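Local coordinates for Lpg0393 helical bundle domain-containing protein (Legionella pneumophila subsp. pneumophila str. Philadelphia 1, PDB 4R0G) that acts as a guanine-nucleotide exchange factor for the small GTPases Rab5, Rab21 and Rab22, probably through its VPS9-like domain, at residues Y173-Y178 with S198-L203; K205-Q210 with D219-Y224. All blocks are in the same frame, centred on the assembly; numbering follows the deposited sequence.

Interaction 1: residues Y173-Y178 with S198-L203; sequences YLIEDY and SLVVRL
Val200 and Ile175 lose the most surface here, and they meet between two antiparallel helices of the helical bundle domain. The short axes of 173-178 and 198-203 pass 9.7 Å apart at 157° between their N-to-C directions, and the CA atoms of Ile175 and Val200 face each other across the gap. Val200 splits its two methyls between two neighbours one helical turn apart. Its CG1, anti to the backbone N (chi1 179°), lies against Ile175, 4.1 Å from Ile175 CG2, and also comes up to the backbone carbonyl O of that residue. The two side chains slide past each other in opposite directions.

Ile175 uses its other branch further along. Its CD1 reaches CD2 of Leu203 at 3.6 Å, the closest approach between the segments, and the two side chains cross at about a right angle. The same Leu203 methyl also leans on CG2 of Ile175, so one leucine methyl touches both branches of the isoleucine. No hydrogen bond joins the two segments; all four touching residues are buried, and helix 235-244 packs on two of them, Ile244 on Ile175 and Leu241 on Tyr178.

The second methyl of Val200 is taken by Tyr178. That ring meets the ring of Phe240, their planes nearly parallel, and its OH is hydrogen-bonded to Glu237. Val200 CG2 sits over one face in a CH-pi contact, 4.1 Å from the centroid and 24° off the normal, displaced toward the rim so that its nearest ring atom is Tyr178 CE2 at 3.7 Å.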
# COMPACT_ATOMS: atom_id res chain seq x y z
N TYR A 173 -6.91 6.43 3.48
CA TYR A 173 -5.48 6.44 3.81
C TYR A 173 -4.90 7.85 3.80
O TYR A 173 -4.05 8.18 4.63
CB TYR A 173 -4.70 5.56 2.84
CG TYR A 173 -5.27 4.18 2.71
CD1 TYR A 173 -5.48 3.38 3.82
CD2 TYR A 173 -5.62 3.68 1.47
CE1 TYR A 173 -6.02 2.11 3.71
CE2 TYR A 173 -6.15 2.42 1.33
CZ TYR A 173 -6.36 1.63 2.45
OH TYR A 173 -6.91 0.38 2.30
N LEU A 174 -5.33 8.67 2.85
CA LEU A 174 -4.81 10.02 2.75
C LEU A 174 -5.07 10.77 4.04
O LEU A 174 -4.20 11.49 4.53
CB LEU A 174 -5.47 10.77 1.59
CG LEU A 174 -5.00 12.20 1.27
CD1 LEU A 174 -3.61 12.20 0.72
CD2 LEU A 174 -5.94 12.88 0.29
N ILE A 175 -6.28 10.57 4.58
CA ILE A 175 -6.76 11.28 5.76
C ILE A 175 -6.00 10.85 7.00
O ILE A 175 -5.76 11.65 7.91
CB ILE A 175 -8.30 11.14 5.95
CG1 ILE A 175 -9.02 11.96 4.89
CG2 ILE A 175 -8.74 11.66 7.30
CD1 ILE A 175 -10.47 11.63 4.78
N GLU A 176 -5.61 9.59 7.02
CA GLU A 176 -4.79 9.09 8.11
C GLU A 176 -3.42 9.79 8.05
O GLU A 176 -2.85 10.18 9.08
CB GLU A 176 -4.70 7.55 8.02
CG GLU A 176 -4.95 6.80 9.31
CD GLU A 176 -6.40 6.86 9.82
OE1 GLU A 176 -7.30 6.24 9.19
OE2 GLU A 176 -6.64 7.50 10.88
N ASP A 177 -2.91 10.00 6.84
CA ASP A 177 -1.59 10.58 6.67
C ASP A 177 -1.59 12.07 6.98
O ASP A 177 -0.60 12.62 7.49
CB ASP A 177 -1.03 10.28 5.27
CG ASP A 177 -0.55 8.83 5.12
OD1 ASP A 177 -0.14 8.24 6.14
OD2 ASP A 177 -0.59 8.26 4.00
N TYR A 178 -2.70 12.73 6.68
CA TYR A 178 -2.89 14.10 7.10
C TYR A 178 -2.83 14.13 8.61
O TYR A 178 -2.07 14.89 9.19
CB TYR A 178 -4.25 14.59 6.61
CG TYR A 178 -4.63 16.01 6.97
CD1 TYR A 178 -3.72 16.89 7.54
CD2 TYR A 178 -5.92 16.47 6.73
CE1 TYR A 178 -4.09 18.19 7.87
CE2 TYR A 178 -6.30 17.76 7.05
CZ TYR A 178 -5.39 18.61 7.62
OH TYR A 178 -5.78 19.90 7.92
N SER A 198 -8.59 17.63 16.20
CA SER A 198 -9.89 17.12 16.60
C SER A 198 -10.85 16.96 15.42
O SER A 198 -11.65 16.03 15.38
CB SER A 198 -10.51 18.03 17.65
OG SER A 198 -11.80 17.55 18.01
N LEU A 199 -10.75 17.87 14.46
CA LEU A 199 -11.58 17.80 13.26
C LEU A 199 -11.19 16.65 12.34
O LEU A 199 -12.05 16.00 11.80
CB LEU A 199 -11.50 19.11 12.49
CG LEU A 199 -12.41 20.23 12.94
CD1 LEU A 199 -11.88 21.56 12.44
CD2 LEU A 199 -13.78 19.98 12.40
N VAL A 200 -9.89 16.40 12.18
CA VAL A 200 -9.43 15.36 11.27
C VAL A 200 -9.78 13.98 11.82
O VAL A 200 -10.21 13.08 11.08
CB VAL A 200 -7.91 15.47 11.01
CG1 VAL A 200 -7.46 14.37 10.08
CG2 VAL A 200 -7.57 16.83 10.41
N VAL A 201 -9.59 13.83 13.12
CA VAL A 201 -9.92 12.60 13.82
C VAL A 201 -11.38 12.23 13.62
O VAL A 201 -11.72 11.06 13.37
CB VAL A 201 -9.62 12.74 15.32
CG1 VAL A 201 -10.08 11.52 16.06
CG2 VAL A 201 -8.13 12.95 15.51
N ARG A 202 -12.25 13.22 13.71
CA ARG A 202 -13.67 12.96 13.59
C ARG A 202 -14.02 12.66 12.15
O ARG A 202 -14.83 11.80 11.88
CB ARG A 202 -14.49 14.12 14.16
CG ARG A 202 -14.40 14.20 15.66
CD ARG A 202 -14.58 15.60 16.16
NE ARG A 202 -15.72 16.23 15.52
CZ ARG A 202 -15.79 17.53 15.26
NH1 ARG A 202 -14.78 18.32 15.60
NH2 ARG A 202 -16.87 18.01 14.65
N LEU A 203 -13.39 13.38 11.24
CA LEU A 203 -13.51 13.08 9.82
C LEU A 203 -13.05 11.64 9.54
O LEU A 203 -13.75 10.88 8.86
CB LEU A 203 -12.71 14.08 8.98
CG LEU A 203 -12.58 13.70 7.50
CD1 LEU A 203 -13.89 13.88 6.75
CD2 LEU A 203 -11.41 14.49 6.83

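Interaction 2: residues K205-Q210 with D219-Y224; sequences KYLHEQ and DEIAVY
Tyr206 reaches across from the C-terminal end of helix 193-208 and lays its ring against Glu220 on helix 215-229. Starting at the root, Tyr206 CB already touches the neighbouring helix, lying 4.1 Å from CE2 of Tyr224 and approaching that ring obliquely. From there CG runs anti to the backbone N (chi1 166°), and this carries the ring over toward Glu220, one turn before Tyr224. On the far half of the ring, CE2 and CZ come equally near to Glu220 CB, with CZ to CB at 3.7 Å. CE1 instead meets the next carbon, Glu220 CG, at 3.8 Å. At the tip, the phenol OH of Tyr206 comes back to Glu220 CB, at 3.9 Å.

What the ring meets is therefore the methylene part of the glutamate. Glu220 CB stands over one face in a CH-pi contact, 3.9 Å from the Tyr206 centroid and 23° off the normal. The carboxylate plane is turned 65° from the ring.

These two helices follow each other in the helical bundle domain, joined by a short connection, and Val217 at the start of the second helix also packs on Tyr206. Deeper between them the contact turns purely aliphatic: Leu207 CG lies 4.3 Å from Ile221 CD1, a looser touch than the one at the tyrosine. Both of these residues also lean on Leu171 of helix 155-183, which lies behind them.

Tyr224 also packs against earlier turns of helix 193-208, on Leu199 and Leu203, and its ring makes a cation-pi interaction with Lys227.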
# COMPACT_ATOMS: atom_id res chain seq x y z
N LYS A 205 -13.01 9.22 11.66
CA LYS A 205 -14.04 8.39 12.29
C LYS A 205 -15.32 8.31 11.45
O LYS A 205 -15.91 7.23 11.32
CB LYS A 205 -14.36 8.88 13.72
N TYR A 206 -15.76 9.44 10.89
CA TYR A 206 -16.99 9.44 10.10
C TYR A 206 -16.78 8.55 8.87
O TYR A 206 -17.61 7.72 8.52
CB TYR A 206 -17.42 10.86 9.68
CG TYR A 206 -18.48 10.83 8.60
CD1 TYR A 206 -19.83 10.67 8.92
CD2 TYR A 206 -18.14 10.91 7.25
CE1 TYR A 206 -20.81 10.60 7.92
CE2 TYR A 206 -19.13 10.84 6.24
CZ TYR A 206 -20.45 10.69 6.59
OH TYR A 206 -21.42 10.63 5.60
N LEU A 207 -15.64 8.74 8.22
CA LEU A 207 -15.36 8.03 7.00
C LEU A 207 -15.14 6.54 7.24
O LEU A 207 -15.23 5.74 6.32
CB LEU A 207 -14.14 8.62 6.33
CG LEU A 207 -14.21 9.14 4.90
CD1 LEU A 207 -12.81 9.19 4.39
CD2 LEU A 207 -15.01 8.24 3.99
N HIS A 208 -14.85 6.15 8.48
CA HIS A 208 -14.48 4.76 8.76
C HIS A 208 -15.65 3.84 8.56
O HIS A 208 -15.48 2.67 8.24
CB HIS A 208 -13.95 4.61 10.18
CG HIS A 208 -13.47 3.23 10.48
ND1 HIS A 208 -12.26 2.75 10.03
CD2 HIS A 208 -14.04 2.22 11.18
CE1 HIS A 208 -12.10 1.51 10.46
NE2 HIS A 208 -13.17 1.16 11.15
N GLU A 209 -16.84 4.38 8.75
CA GLU A 209 -18.06 3.62 8.61
C GLU A 209 -18.59 3.59 7.16
O GLU A 209 -19.58 2.93 6.88
CB GLU A 209 -19.13 4.19 9.57
CG GLU A 209 -19.34 3.43 10.91
CD GLU A 209 -18.07 3.34 11.79
OE1 GLU A 209 -17.48 4.39 12.13
OE2 GLU A 209 -17.69 2.20 12.16
N GLN A 210 -17.94 4.29 6.24
CA GLN A 210 -18.58 4.48 4.95
C GLN A 210 -18.09 3.53 3.84
O GLN A 210 -16.90 3.33 3.68
CB GLN A 210 -18.52 5.94 4.53
CG GLN A 210 -19.91 6.53 4.39
CD GLN A 210 -20.60 6.72 5.73
OE1 GLN A 210 -20.08 7.41 6.62
NE2 GLN A 210 -21.79 6.10 5.89
N ASP A 219 -21.15 15.53 1.15
CA ASP A 219 -21.57 16.64 1.95
C ASP A 219 -20.94 16.69 3.36
O ASP A 219 -20.50 17.76 3.75
CB ASP A 219 -23.11 16.76 2.00
CG ASP A 219 -23.76 16.72 0.60
OD1 ASP A 219 -23.05 16.97 -0.40
OD2 ASP A 219 -24.98 16.41 0.52
N GLU A 220 -20.87 15.57 4.11
CA GLU A 220 -20.19 15.62 5.43
C GLU A 220 -18.71 15.97 5.29
O GLU A 220 -18.22 16.87 5.98
CB GLU A 220 -20.33 14.33 6.25
CG GLU A 220 -21.42 14.34 7.35
CD GLU A 220 -21.22 15.38 8.48
OE1 GLU A 220 -20.34 15.18 9.33
OE2 GLU A 220 -21.98 16.38 8.54
N ILE A 221 -18.01 15.26 4.39
CA ILE A 221 -16.61 15.54 4.12
C ILE A 221 -16.40 17.03 3.88
O ILE A 221 -15.53 17.67 4.49
CB ILE A 221 -16.11 14.76 2.90
CG1 ILE A 221 -16.18 13.27 3.20
CG2 ILE A 221 -14.67 15.17 2.57
CD1 ILE A 221 -15.34 12.40 2.32
N ALA A 222 -17.22 17.60 3.00
CA ALA A 222 -17.19 19.03 2.75
C ALA A 222 -17.37 19.85 4.04
O ALA A 222 -16.70 20.86 4.22
CB ALA A 222 -18.21 19.39 1.72
N VAL A 223 -18.24 19.41 4.95
CA VAL A 223 -18.46 20.16 6.19
C VAL A 223 -17.19 20.21 7.06
O VAL A 223 -16.83 21.28 7.63
CB VAL A 223 -19.67 19.63 7.04
CG1 VAL A 223 -19.85 20.50 8.26
CG2 VAL A 223 -20.93 19.61 6.25
N TYR A 224 -16.51 19.06 7.16
CA TYR A 224 -15.23 18.99 7.86
C TYR A 224 -14.18 19.83 7.16
O TYR A 224 -13.50 20.65 7.79
CB TYR A 224 -14.74 17.53 7.97
CG TYR A 224 -15.42 16.73 9.06
CD1 TYR A 224 -15.19 17.00 10.39
CD2 TYR A 224 -16.28 15.69 8.76
CE1 TYR A 224 -15.80 16.28 11.40
CE2 TYR A 224 -16.90 14.95 9.75
CZ TYR A 224 -16.65 15.25 11.08
OH TYR A 224 -17.26 14.55 12.10

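Both contacts use helix 193-208: interaction 1 sets its middle against helix 155-183, and interaction 2 sets its end against helix 215-229. Their centres lie about 10 Å apart, and they run into each other, Ile175 touching Leu207 and Leu203 touching Tyr224. The four touching residues of interaction 1 are all buried: the methyls of branched aliphatic side chains and one tyrosine face. Interaction 2 grades from buried Leu207, Ile221 and Tyr224 to partly exposed Tyr206 and Glu220, where the methylenes of a charged residue take the place of a methyl. On the 173-178 segment, the carboxylate of Asp177 accepts hydrogen bonds from the backbone N atoms of Glu74 and Ser75 of the second subunit, whereas no other chain of the assembly touches interaction 2.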